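PDB 2ZPO: ribonuclease from Chelonia mydas, which probably cleaves single- and double-stranded RNA on the 3' side of pyrimidine nucleotides, as a secreted endonuclease of the pancreatic ribonuclease family. Local coordinates for residues A[25-30]-A[44-48]; A[35-41]-A[88-94]. All coordinates share one frame; numbering follows the deposited sequence.

Contact 1 of 2, residues A[25-30]-A[44-48]; sequences YCNQMM and NTFVH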
loop_
_atom_site.group_PDB
_atom_site.type_symbol
_atom_site.label_atom_id
_atom_site.label_comp_id
_atom_site.label_asym_id
_atom_site.label_seq_id
_atom_site.Cartn_x
_atom_site.Cartn_y
_atom_site.Cartn_z
ATOM N N TYR A 25 11.328 4.595 -7.745
ATOM C CA TYR A 25 10.581 4.586 -6.482
ATOM C C TYR A 25 10.193 3.141 -6.137
ATOM O O TYR A 25 10.462 2.636 -5.039
ATOM C CB TYR A 25 9.324 5.450 -6.596
ATOM C CG TYR A 25 8.486 5.400 -5.343
ATOM C CD1 TYR A 25 7.508 4.420 -5.185
ATOM C CD2 TYR A 25 8.686 6.317 -4.312
ATOM C CE1 TYR A 25 6.746 4.372 -4.034
ATOM C CE2 TYR A 25 7.937 6.280 -3.133
ATOM C CZ TYR A 25 6.974 5.290 -2.995
ATOM O OH TYR A 25 6.237 5.242 -1.828
ATOM N N CYS A 26 9.531 2.491 -7.090
ATOM C CA CYS A 26 9.038 1.133 -6.854
ATOM C C CYS A 26 10.154 0.124 -6.573
ATOM O O CYS A 26 10.085 -0.658 -5.642
ATOM C CB CYS A 26 8.168 0.709 -8.023
ATOM S SG CYS A 26 6.551 1.482 -8.020
ATOM N N ASN A 27 11.214 0.179 -7.380
ATOM C CA ASN A 27 12.318 -0.712 -7.192
ATOM C C ASN A 27 12.952 -0.567 -5.797
ATOM O O ASN A 27 13.199 -1.556 -5.102
ATOM C CB ASN A 27 13.330 -0.474 -8.313
ATOM C CG ASN A 27 12.854 -1.056 -9.649
ATOM O OD1 ASN A 27 12.034 -1.997 -9.678
ATOM N ND2 ASN A 27 13.389 -0.536 -10.757
ATOM N N GLN A 28 13.161 0.679 -5.386
ATOM C CA GLN A 28 13.772 0.956 -4.091
ATOM C C GLN A 28 12.849 0.583 -2.932
ATOM O O GLN A 28 13.261 -0.039 -1.960
ATOM C CB GLN A 28 14.147 2.445 -4.004
ATOM C CG GLN A 28 15.268 2.814 -4.972
ATOM C CD GLN A 28 15.698 4.295 -4.905
ATOM O OE1 GLN A 28 14.888 5.196 -4.684
ATOM N NE2 GLN A 28 16.988 4.537 -5.136
ATOM N N MET A 29 11.585 0.962 -3.042
ATOM C CA MET A 29 10.670 0.854 -1.892
ATOM C C MET A 29 10.259 -0.606 -1.678
ATOM O O MET A 29 10.150 -1.071 -0.541
ATOM C CB MET A 29 9.452 1.769 -2.089
ATOM C CG MET A 29 9.748 3.250 -2.012
ATOM S SD MET A 29 10.353 3.792 -0.394
ATOM C CE MET A 29 9.188 3.032 0.704
ATOM N N MET A 30 10.072 -1.340 -2.773
ATOM C CA MET A 30 9.708 -2.757 -2.657
ATOM C C MET A 30 10.798 -3.513 -1.920
ATOM O O MET A 30 10.512 -4.388 -1.132
ATOM C CB MET A 30 9.440 -3.360 -4.031
ATOM C CG MET A 30 8.134 -2.873 -4.685
ATOM S SD MET A 30 6.621 -3.127 -3.702
ATOM C CE MET A 30 6.362 -4.887 -3.911
ATOM N N ASN A 44 1.942 -3.926 -5.265
ATOM C CA ASN A 44 1.793 -3.294 -3.966
ATOM C C ASN A 44 1.505 -1.812 -4.148
ATOM O O ASN A 44 2.102 -1.165 -5.010
ATOM C CB ASN A 44 3.056 -3.484 -3.121
ATOM C CG ASN A 44 2.881 -2.999 -1.700
ATOM O OD1 ASN A 44 2.238 -3.659 -0.897
ATOM N ND2 ASN A 44 3.471 -1.848 -1.375
ATOM N N THR A 45 0.547 -1.309 -3.377
ATOM C CA THR A 45 0.262 0.112 -3.331
ATOM C C THR A 45 0.809 0.751 -2.054
ATOM O O THR A 45 0.580 0.260 -0.927
ATOM C CB THR A 45 -1.259 0.371 -3.430
ATOM O OG1 THR A 45 -1.737 -0.115 -4.702
ATOM C CG2 THR A 45 -1.562 1.868 -3.273
ATOM N N PHE A 46 1.497 1.878 -2.234
ATOM C CA PHE A 46 1.949 2.701 -1.121
ATOM C C PHE A 46 1.004 3.869 -1.021
ATOM O O PHE A 46 0.705 4.528 -2.028
ATOM C CB PHE A 46 3.375 3.193 -1.381
ATOM C CG PHE A 46 4.393 2.078 -1.385
ATOM C CD1 PHE A 46 4.876 1.557 -0.172
ATOM C CD2 PHE A 46 4.829 1.511 -2.593
ATOM C CE1 PHE A 46 5.828 0.503 -0.169
ATOM C CE2 PHE A 46 5.783 0.473 -2.594
ATOM C CZ PHE A 46 6.272 -0.031 -1.382
ATOM N N VAL A 47 0.496 4.104 0.186
ATOM C CA VAL A 47 -0.436 5.207 0.404
ATOM C C VAL A 47 0.361 6.336 1.067
ATOM O O VAL A 47 1.019 6.109 2.080
ATOM C CB VAL A 47 -1.617 4.773 1.323
ATOM C CG1 VAL A 47 -2.569 5.922 1.499
ATOM C CG2 VAL A 47 -2.361 3.530 0.755
ATOM N N HIS A 48 0.270 7.559 0.520
ATOM C CA HIS A 48 1.042 8.711 1.046
ATOM C C HIS A 48 0.167 9.561 1.951
ATOM O O HIS A 48 -0.207 10.700 1.639
ATOM C CB HIS A 48 1.675 9.515 -0.101
ATOM C CG HIS A 48 2.360 8.637 -1.094
ATOM N ND1 HIS A 48 3.314 7.711 -0.718
ATOM C CD2 HIS A 48 2.172 8.472 -2.430
ATOM C CE1 HIS A 48 3.714 7.042 -1.790
ATOM N NE2 HIS A 48 3.037 7.487 -2.837
#

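Contact 2 of 2, residues A[35-41]-A[88-94]; sequences MTLPVCK and QRPPCNY. Unlike the reference sequence in segment 35-41: Leu37 (reference Ser). With SO4 (sulfate ion), chain B.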
loop_
_atom_site.group_PDB
_atom_site.type_symbol
_atom_site.label_atom_id
_atom_site.label_comp_id
_atom_site.label_asym_id
_atom_site.label_seq_id
_atom_site.Cartn_x
_atom_site.Cartn_y
_atom_site.Cartn_z
ATOM N N MET A 35 9.784 -6.516 0.689
ATOM C CA MET A 35 8.859 -7.163 -0.237
ATOM C C MET A 35 9.515 -7.822 -1.476
ATOM O O MET A 35 8.830 -8.227 -2.422
ATOM C CB MET A 35 7.735 -6.183 -0.616
ATOM C CG MET A 35 6.701 -6.028 0.494
ATOM S SD MET A 35 5.395 -4.837 0.044
ATOM C CE MET A 35 6.305 -3.303 0.169
ATOM N N THR A 36 10.842 -7.981 -1.438
ATOM C CA THR A 36 11.534 -8.667 -2.543
ATOM C C THR A 36 12.359 -9.881 -2.096
ATOM O O THR A 36 13.079 -10.472 -2.907
ATOM C CB THR A 36 12.399 -7.725 -3.394
ATOM O OG1 THR A 36 13.457 -7.192 -2.609
ATOM C CG2 THR A 36 11.564 -6.570 -3.950
ATOM N N LEU A 37 12.249 -10.236 -0.821
ATOM C CA LEU A 37 12.815 -11.490 -0.342
ATOM C C LEU A 37 11.798 -12.230 0.508
ATOM O O LEU A 37 11.046 -11.594 1.264
ATOM C CB LEU A 37 14.092 -11.249 0.454
ATOM C CG LEU A 37 15.421 -11.141 -0.289
ATOM C CD1 LEU A 37 16.534 -11.039 0.710
ATOM C CD2 LEU A 37 15.657 -12.333 -1.217
ATOM N N PRO A 38 11.751 -13.572 0.383
ATOM C CA PRO A 38 12.568 -14.401 -0.522
ATOM C C PRO A 38 12.135 -14.393 -2.002
ATOM O O PRO A 38 12.864 -14.908 -2.855
ATOM C CB PRO A 38 12.418 -15.804 0.073
ATOM C CG PRO A 38 11.072 -15.778 0.736
ATOM C CD PRO A 38 10.846 -14.385 1.217
ATOM N N VAL A 39 10.975 -13.816 -2.301
ATOM C CA VAL A 39 10.457 -13.743 -3.689
ATOM C C VAL A 39 9.942 -12.327 -3.994
ATOM O O VAL A 39 9.668 -11.554 -3.083
ATOM C CB VAL A 39 9.297 -14.752 -3.925
ATOM C CG1 VAL A 39 9.812 -16.204 -3.850
ATOM C CG2 VAL A 39 8.179 -14.549 -2.909
ATOM N N CYS A 40 9.807 -12.003 -5.279
ATOM C CA CYS A 40 9.261 -10.707 -5.694
ATOM C C CYS A 40 7.751 -10.663 -5.479
ATOM O O CYS A 40 7.029 -11.459 -6.089
ATOM C CB CYS A 40 9.523 -10.452 -7.173
ATOM S SG CYS A 40 11.198 -10.681 -7.721
ATOM N N LYS A 41 7.272 -9.770 -4.604
ATOM C CA LYS A 41 5.823 -9.519 -4.513
ATOM C C LYS A 41 5.334 -8.943 -5.850
ATOM O O LYS A 41 5.980 -8.073 -6.450
ATOM C CB LYS A 41 5.480 -8.598 -3.345
ATOM C CG LYS A 41 3.958 -8.416 -3.088
ATOM C CD LYS A 41 3.725 -7.658 -1.807
ATOM C CE LYS A 41 2.230 -7.478 -1.555
ATOM N NZ LYS A 41 2.007 -6.342 -0.595
ATOM N N GLN A 88 8.674 -14.889 -9.822
ATOM C CA GLN A 88 8.969 -14.618 -8.420
ATOM C C GLN A 88 10.469 -14.568 -8.065
ATOM O O GLN A 88 10.801 -14.172 -6.951
ATOM C CB GLN A 88 8.316 -15.693 -7.511
ATOM C CG GLN A 88 8.802 -17.127 -7.779
ATOM C CD GLN A 88 8.502 -18.125 -6.667
ATOM O OE1 GLN A 88 9.224 -19.109 -6.505
ATOM N NE2 GLN A 88 7.438 -17.885 -5.904
ATOM N N ARG A 89 11.363 -15.028 -9.021
ATOM C CA ARG A 89 12.854 -15.119 -8.745
ATOM C C ARG A 89 13.241 -13.652 -8.863
ATOM O O ARG A 89 13.142 -13.088 -9.934
ATOM C CB ARG A 89 13.511 -15.987 -9.792
ATOM C CG ARG A 89 14.813 -16.497 -9.290
ATOM C CD ARG A 89 15.491 -17.382 -10.308
ATOM N NE ARG A 89 16.909 -17.476 -10.006
ATOM C CZ ARG A 89 17.441 -18.326 -9.131
ATOM N NH1 ARG A 89 18.751 -18.326 -8.923
ATOM N NH2 ARG A 89 16.669 -19.171 -8.468
ATOM N N PRO A 90 13.890 -13.059 -7.830
ATOM C CA PRO A 90 14.895 -11.963 -8.155
ATOM C C PRO A 90 15.841 -12.095 -9.235
ATOM O O PRO A 90 16.234 -13.229 -9.500
ATOM C CB PRO A 90 15.478 -11.622 -6.761
ATOM C CG PRO A 90 14.623 -12.327 -5.766
ATOM C CD PRO A 90 14.091 -13.544 -6.466
ATOM N N PRO A 91 16.292 -10.990 -9.849
ATOM C CA PRO A 91 15.965 -9.605 -9.519
ATOM C C PRO A 91 14.522 -9.225 -9.721
ATOM O O PRO A 91 13.886 -9.696 -10.657
ATOM C CB PRO A 91 16.800 -8.781 -10.515
ATOM C CG PRO A 91 17.777 -9.676 -11.058
ATOM C CD PRO A 91 17.299 -11.080 -10.926
ATOM N N CYS A 92 14.028 -8.324 -8.874
ATOM C CA CYS A 92 12.660 -7.857 -8.894
ATOM C C CYS A 92 12.642 -6.457 -9.477
ATOM O O CYS A 92 13.077 -5.509 -8.817
ATOM C CB CYS A 92 12.130 -7.790 -7.457
ATOM S SG CYS A 92 12.248 -9.341 -6.557
ATOM N N ASN A 93 12.172 -6.326 -10.713
ATOM C CA ASN A 93 12.032 -5.021 -11.372
ATOM C C ASN A 93 10.581 -4.624 -11.488
ATOM O O ASN A 93 9.728 -5.452 -11.855
ATOM C CB ASN A 93 12.667 -5.047 -12.761
ATOM C CG ASN A 93 14.167 -5.186 -12.687
ATOM O OD1 ASN A 93 14.843 -4.273 -12.239
ATOM N ND2 ASN A 93 14.690 -6.332 -13.108
ATOM N N TYR A 94 10.283 -3.371 -11.155
ATOM C CA TYR A 94 8.899 -2.908 -11.101
ATOM C C TYR A 94 8.638 -1.783 -12.069
ATOM O O TYR A 94 9.561 -1.077 -12.458
ATOM C CB TYR A 94 8.541 -2.446 -9.667
ATOM C CG TYR A 94 8.485 -3.608 -8.699
ATOM C CD1 TYR A 94 7.289 -4.315 -8.499
ATOM C CD2 TYR A 94 9.624 -4.032 -8.021
ATOM C CE1 TYR A 94 7.233 -5.397 -7.647
ATOM C CE2 TYR A 94 9.578 -5.131 -7.140
ATOM C CZ TYR A 94 8.376 -5.810 -6.968
ATOM O OH TYR A 94 8.318 -6.895 -6.109
HETATM S S SO4 B . -1.855 -7.097 2.170
HETATM O O1 SO4 B . -0.515 -6.771 1.688
HETATM O O2 SO4 B . -2.396 -8.266 1.478
HETATM O O3 SO4 B . -1.855 -7.377 3.625
HETATM O O4 SO4 B . -2.746 -5.993 1.868
#

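Contact 1 of 2, residues A[25-30]-A[44-48]
Phe46 is the knob of this contact: its ring projects from strand 43-47 into a hollow on helix 22-32 made by Tyr25, Met29 and Met30. Tyr25 forms one wall. A chi1 of 177° sends its ring out from the helix, trans to the main-chain nitrogen, and it turns an edge to one face of Phe46, an offset edge-to-face pair with planes at 85° and CE1 3.7 Å from Phe46 CD2. Met29 makes the floor with CB, 3.7 Å from Phe46 CZ, while its CG lies over the centre of the Tyr25 ring. Met30 makes a further side of the hollow. Two kinks, at chi2 and chi3, bring its SD to 3.9 Å from Phe46 CE2, an oblique Met-aromatic contact, and to 3.6 Å from Asn44 CB. Asn44 lays ND2 over the centre of the other face of Phe46, 3.3 Å above its plane, so the ring is held between Tyr25 and Asn44; the Asn44 amide is held by Lys41 and the Gln10 carbonyl. At the far end the Tyr25 hydroxyl meets the His48 ring at its edge, OH to CE1 3.1 Å, and is hydrogen-bonded to Asp13. Thr79 and the Asp13 carbonyl take the two imidazole nitrogens. The strand runs nearly square to the helix, at 91°, and the contact is a buried aromatic and methionine core between helix and antiparallel sheet in the pancreatic ribonuclease fold.

Contact 2 of 2, residues A[35-41]-A[88-94]
Cys40 and Cys92 join these two loops through a disulfide of the pancreatic ribonuclease fold, SG to SG 2.1 Å with chi3 at -86°. Beside it, Thr36 sets CB 3.6 Å from Cys92 SG, and its CG2 packs on Cys92 CB. The backbones are also tied: Cys40 N gives a hydrogen bond to Gln88 O at 2.9 Å, with an N-H...O angle of 166°.

Tyr94 can be followed outward. Its CB leaves strand 94-108 to one side of the other loop, and with CG anti to the carbonyl carbon (chi1 -69°) the ring swings back toward it. Along one edge CE2 reaches Thr36 CG2 at 4.0 Å; along the other CE1 lies 3.2 Å from Lys41 O, close to the ring plane. Leu83, Cys26 and Met30 pack against the same side chain. The tip gives the loop a further tie, at the backbone of Lys41, whose extended side chain points elsewhere, to Asn44 and, weakly, to a sulfate. Here the Tyr94 hydroxyl donates to Lys41 O at 2.6 Å, in the carbonyl plane and on a lone pair.

How the contacts relate
Contacts 1 and 2 have centres about 13 Å apart and touch directly. Asn27 OD1 of helix 22-32 probably accepts a hydrogen bond from Tyr94 N at 2.7 Å, and Met30 O probably takes one from Met35 N at 2.9 Å, where the chain leaves the helix for the 35-41 loop. Met35 SD also packs on Asn44 OD1, 3.5 Å away. Both contacts reach the active site through the Asn44-Lys41 pair: the Asn44 side chain lies about 3 Å from that of His11 and the Lys41 side chain about 4 Å (nearest atoms). His11 and His114, the catalytic pair by similarity, bind the sulfate, which probably marks the phosphate-binding site of the RNA substrate.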